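Local coordinates for trehalose synthase regulatory protein (Candida albicans, PDB 5HUS) that probably acts as a regulatory subunit in trehalose synthesis, and has a C-terminal domain of the trehalose-phosphatase family in the HAD clan, at residues I255-Y260 / T286-T291; L274-I279 / Y292-I297. All coordinates share one frame; numbering follows the deposited sequence.

Contact 1. Residues I255-Y260 / T286-T291; sequences IDEANY and TKTAAT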
# COMPACT_ATOMS: atom_id res chain seq x y z
N ILE A 255 -3.25 -7.49 3.28
CA ILE A 255 -2.70 -6.79 2.14
C ILE A 255 -1.19 -6.60 2.31
O ILE A 255 -0.44 -6.77 1.35
CB ILE A 255 -3.39 -5.43 1.94
CG1 ILE A 255 -4.79 -5.67 1.35
CG2 ILE A 255 -2.58 -4.53 1.03
CD1 ILE A 255 -5.49 -4.42 0.89
N ASP A 256 -0.75 -6.27 3.52
CA ASP A 256 0.68 -6.22 3.81
C ASP A 256 1.32 -7.56 3.50
O ASP A 256 2.41 -7.62 2.93
CB ASP A 256 0.92 -5.85 5.27
CG ASP A 256 0.71 -4.38 5.55
OD1 ASP A 256 1.24 -3.56 4.78
OD2 ASP A 256 0.01 -4.05 6.53
N GLU A 257 0.64 -8.64 3.88
CA GLU A 257 1.18 -9.98 3.73
C GLU A 257 1.43 -10.31 2.26
O GLU A 257 2.46 -10.90 1.94
CB GLU A 257 0.26 -11.02 4.36
CG GLU A 257 0.31 -11.01 5.88
CD GLU A 257 1.73 -11.11 6.41
OE1 GLU A 257 2.50 -11.93 5.87
OE2 GLU A 257 2.07 -10.36 7.35
N ALA A 258 0.49 -9.93 1.40
CA ALA A 258 0.66 -10.14 -0.03
C ALA A 258 1.87 -9.36 -0.54
O ALA A 258 2.63 -9.86 -1.37
CB ALA A 258 -0.59 -9.75 -0.80
N ASN A 259 2.04 -8.15 -0.03
CA ASN A 259 3.21 -7.35 -0.40
C ASN A 259 4.52 -7.94 0.11
O ASN A 259 5.52 -7.93 -0.60
CB ASN A 259 3.04 -5.91 0.10
CG ASN A 259 1.92 -5.17 -0.61
OD1 ASN A 259 1.53 -5.53 -1.72
ND2 ASN A 259 1.38 -4.13 0.04
N TYR A 260 4.52 -8.46 1.34
CA TYR A 260 5.74 -9.08 1.88
C TYR A 260 6.15 -10.26 1.02
O TYR A 260 7.31 -10.40 0.63
CB TYR A 260 5.56 -9.56 3.33
CG TYR A 260 5.33 -8.47 4.34
CD1 TYR A 260 6.07 -7.29 4.32
CD2 TYR A 260 4.35 -8.61 5.31
CE1 TYR A 260 5.84 -6.29 5.26
CE2 TYR A 260 4.11 -7.62 6.24
CZ TYR A 260 4.85 -6.47 6.21
OH TYR A 260 4.60 -5.49 7.14
N THR A 286 0.49 -12.98 15.89
CA THR A 286 0.03 -12.98 14.51
C THR A 286 1.13 -13.45 13.56
O THR A 286 2.28 -13.03 13.67
CB THR A 286 -0.45 -11.58 14.06
OG1 THR A 286 0.69 -10.75 13.78
CG2 THR A 286 -1.30 -10.93 15.14
N LYS A 287 0.76 -14.32 12.62
CA LYS A 287 1.73 -14.85 11.66
C LYS A 287 2.02 -13.85 10.55
O LYS A 287 1.15 -13.10 10.12
CB LYS A 287 1.21 -16.16 11.06
CG LYS A 287 1.12 -17.29 12.07
CD LYS A 287 2.51 -17.73 12.52
CE LYS A 287 2.43 -18.71 13.67
NZ LYS A 287 1.82 -18.09 14.88
N THR A 288 3.27 -13.84 10.08
CA THR A 288 3.67 -12.93 9.01
C THR A 288 4.78 -13.50 8.14
O THR A 288 5.55 -14.36 8.58
CB THR A 288 4.15 -11.58 9.56
OG1 THR A 288 4.48 -10.71 8.47
CG2 THR A 288 5.38 -11.77 10.44
N ALA A 289 4.87 -13.01 6.90
CA ALA A 289 5.93 -13.40 5.99
C ALA A 289 7.06 -12.38 6.00
O ALA A 289 8.09 -12.59 5.35
CB ALA A 289 5.38 -13.56 4.58
N ALA A 290 6.87 -11.28 6.72
CA ALA A 290 7.94 -10.29 6.88
C ALA A 290 9.14 -10.94 7.58
O ALA A 290 8.97 -11.73 8.50
CB ALA A 290 7.46 -9.07 7.66
N THR A 291 10.34 -10.62 7.12
CA THR A 291 11.54 -11.17 7.74
C THR A 291 11.85 -10.51 9.07
O THR A 291 12.20 -11.18 10.04
CB THR A 291 12.77 -11.02 6.82
OG1 THR A 291 12.47 -11.56 5.52
CG2 THR A 291 13.98 -11.74 7.40
O HOH W 1 0.07 -10.42 9.35
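Two bends in the side chain of Glu257, with CG beside the backbone N (chi1 -74°) and a second turn at chi2, carry its carboxylate off the helix and up to Thr288 and Ala289. Thr288 answers with OG1 swung anti to its own backbone N (chi1 -178°), the setting that lets this hydroxyl close an ST turn by accepting from Ala290 N at 3.0 Å. Helix 254-265 links the neighbouring parallel strands 243-250 and 272-278 as a beta-alpha-beta crossover of the HAD-type alpha/beta fold, and here it meets the loop leading to strand 292-294.

A glutamate suits the helix here because its two oxygens can serve two donors of the turn at once. Thr288 OG1 donates to the syn lone pair of Glu257 OE2 over 2.7 Å. Ala289 N reaches Glu257 OE1 at 2.8 Å, also on the syn side and slightly out of the carboxylate plane. Together the two bonds restrict rotation of the carboxylate, while threonine, able to donate and accept through one oxygen, passes the chain of bonds on to Ala290 N. A water bridges the two segments, donating to both Glu257 OE2 and Lys287 O.

Beside this polar grip lies an apolar one. The small side chain of Ala290 lets the loop come close over the flat ring of Tyr260, and the CB of Ala289 lies 4.2 Å from Tyr260 CB. The phenol end points into the fold, where Tyr260 OH is hydrogen-bonded to Gly251 O; on the ring's other face, offset toward the rim, is Asp256 O. The CH-pi contact is almost perfectly centred: Ala290 CB stands 3.7 Å from the centroid of the Tyr260 ring, just 3° off its normal.

Contact 2. Residues L274-I279 / Y292-I297; sequences LTVTLI and YGVRGI
Four backbone hydrogen bonds join Thr275, Thr277 and Ile279 to Tyr292 and Val294, pairing two parallel strands of the central sheet of a HAD-type alpha/beta fold. Tyr292 N donates to Thr275 O, Thr277 N to Tyr292 O at 2.9 Å, Val294 N to Thr277 O, and Ile279 N to Val294 O at 2.7 Å. The last continues the pairing one residue past strand 272-278. CA-H...O contacts fill in between these bonds, among them Gly293 CA to Thr277 O at 3.2 Å. Gly293, with no side chain, leaves Ile279 CD1 its place close to the backbone.

Apolar contacts cover one face of the pair. Val276 and Val294 bring branched, compact side chains together, CG2 to CG2, at 3.6 Å; with Val276 CG2 anti to its backbone N, this methyl lies on the side toward Val294. Leu278 CD2 meets Val294 CG2 at 3.9 Å. At the other end Leu274 crosses the Tyr292 side chain at about a right angle, its CG 3.8 Å from Tyr292 CD2.

Two carbonyl oxygens also meet side chains: Leu278 CD2 touches Gly296 O, where the chain turns into helix 297-304, and Thr275 O lies at the Tyr292 ring edge, in its plane.

A mixed contact closes the C-terminal end. Ile279 CD1 sits over one face of the Arg295 guanidinium, toward its rim, and Ile279 CG1 touches Arg295 CG at 3.8 Å; the long arginine thus offers both a methylene chain and a flat group to the isoleucine. Its charge is met by Glu284 in a salt bridge with NH2.

Strand 272-278 is flanked on its other side by strand 243-250, and strand 292-294 by strand 4-5; helix 297-304 packs on Val294, helix 8-15 on Leu274 and Tyr292, and helix 254-265 on Thr275.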
# COMPACT_ATOMS: atom_id res chain seq x y z
N LEU A 274 14.31 -6.85 1.34
CA LEU A 274 14.09 -6.85 2.78
C LEU A 274 12.64 -6.49 3.05
O LEU A 274 12.11 -5.54 2.49
CB LEU A 274 15.04 -5.86 3.48
CG LEU A 274 15.10 -5.81 5.01
CD1 LEU A 274 16.44 -5.22 5.45
CD2 LEU A 274 13.96 -5.00 5.62
N THR A 275 12.00 -7.28 3.90
CA THR A 275 10.66 -6.97 4.35
C THR A 275 10.67 -6.80 5.86
O THR A 275 11.30 -7.59 6.58
CB THR A 275 9.66 -8.07 3.95
OG1 THR A 275 10.18 -9.34 4.35
CG2 THR A 275 9.45 -8.07 2.44
N VAL A 276 9.99 -5.77 6.35
CA VAL A 276 9.94 -5.51 7.78
C VAL A 276 8.54 -5.05 8.18
O VAL A 276 7.91 -4.26 7.47
CB VAL A 276 11.00 -4.45 8.20
CG1 VAL A 276 10.90 -3.20 7.34
CG2 VAL A 276 10.85 -4.10 9.67
N THR A 277 8.04 -5.58 9.28
CA THR A 277 6.72 -5.20 9.75
C THR A 277 6.78 -4.48 11.08
O THR A 277 7.64 -4.77 11.91
CB THR A 277 5.78 -6.42 9.89
OG1 THR A 277 4.48 -5.97 10.27
CG2 THR A 277 6.29 -7.41 10.93
N LEU A 278 5.86 -3.54 11.26
CA LEU A 278 5.62 -2.93 12.56
C LEU A 278 4.92 -3.93 13.46
O LEU A 278 3.93 -4.54 13.06
CB LEU A 278 4.79 -1.66 12.41
CG LEU A 278 5.52 -0.46 11.80
CD1 LEU A 278 4.54 0.57 11.28
CD2 LEU A 278 6.43 0.16 12.84
N ILE A 279 5.44 -4.12 14.66
CA ILE A 279 4.85 -5.04 15.63
C ILE A 279 4.57 -4.31 16.93
O ILE A 279 5.13 -3.24 17.19
CB ILE A 279 5.76 -6.24 15.90
CG1 ILE A 279 7.07 -5.79 16.54
CG2 ILE A 279 6.03 -7.01 14.62
CD1 ILE A 279 8.07 -6.92 16.75
N TYR A 292 11.71 -9.19 9.11
CA TYR A 292 12.09 -8.39 10.28
C TYR A 292 10.90 -7.73 10.95
O TYR A 292 9.85 -7.53 10.33
CB TYR A 292 13.10 -7.32 9.88
CG TYR A 292 14.42 -7.84 9.37
CD1 TYR A 292 15.50 -8.01 10.24
CD2 TYR A 292 14.61 -8.13 8.03
CE1 TYR A 292 16.72 -8.48 9.78
CE2 TYR A 292 15.82 -8.60 7.56
CZ TYR A 292 16.87 -8.77 8.44
OH TYR A 292 18.08 -9.24 7.97
N GLY A 293 11.06 -7.35 12.22
CA GLY A 293 10.04 -6.59 12.93
C GLY A 293 10.60 -5.37 13.64
O GLY A 293 11.73 -5.39 14.13
N VAL A 294 9.81 -4.29 13.68
CA VAL A 294 10.12 -3.11 14.48
C VAL A 294 8.94 -2.77 15.38
O VAL A 294 7.80 -2.95 14.98
CB VAL A 294 10.44 -1.86 13.63
CG1 VAL A 294 11.94 -1.67 13.46
CG2 VAL A 294 9.71 -1.91 12.30
N ARG A 295 9.21 -2.24 16.56
CA ARG A 295 8.14 -2.02 17.52
C ARG A 295 7.53 -0.62 17.47
O ARG A 295 6.53 -0.36 18.13
CB ARG A 295 8.64 -2.33 18.94
CG ARG A 295 9.05 -3.78 19.08
CD ARG A 295 9.05 -4.27 20.51
NE ARG A 295 9.00 -5.73 20.54
CZ ARG A 295 7.90 -6.43 20.82
NH1 ARG A 295 6.76 -5.81 21.11
NH2 ARG A 295 7.94 -7.76 20.81
N GLY A 296 8.12 0.27 16.68
CA GLY A 296 7.58 1.61 16.54
C GLY A 296 7.98 2.29 15.24
O GLY A 296 8.97 1.91 14.61
N ILE A 297 7.22 3.30 14.84
CA ILE A 297 7.50 4.00 13.59
C ILE A 297 8.76 4.87 13.69
O ILE A 297 9.51 4.99 12.73
CB ILE A 297 6.29 4.86 13.14
CG1 ILE A 297 6.58 5.55 11.82
CG2 ILE A 297 5.91 5.86 14.22
CD1 ILE A 297 5.35 5.84 11.00

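Both contacts belong to the same part of the HAD-type domain, their centres about 10 Å apart. Contact 2 is a mostly buried pairing within the central sheet, built on regular backbone bonds and mostly apolar side chains, with Arg295 at the exposed end. Contact 1 is only partly buried and joins helix to irregular loop, so side-chain polar groups and a water do work that strand pairing does in contact 2. The loop 286-291 runs directly into strand 292-294, and the two contacts touch: Thr291 N probably bonds to Thr275 OG1, and Tyr260 OH makes a weak hydrogen bond with Thr277 OG1. Thus helix 254-265 reaches the side of strand 272-278 that carries these threonines.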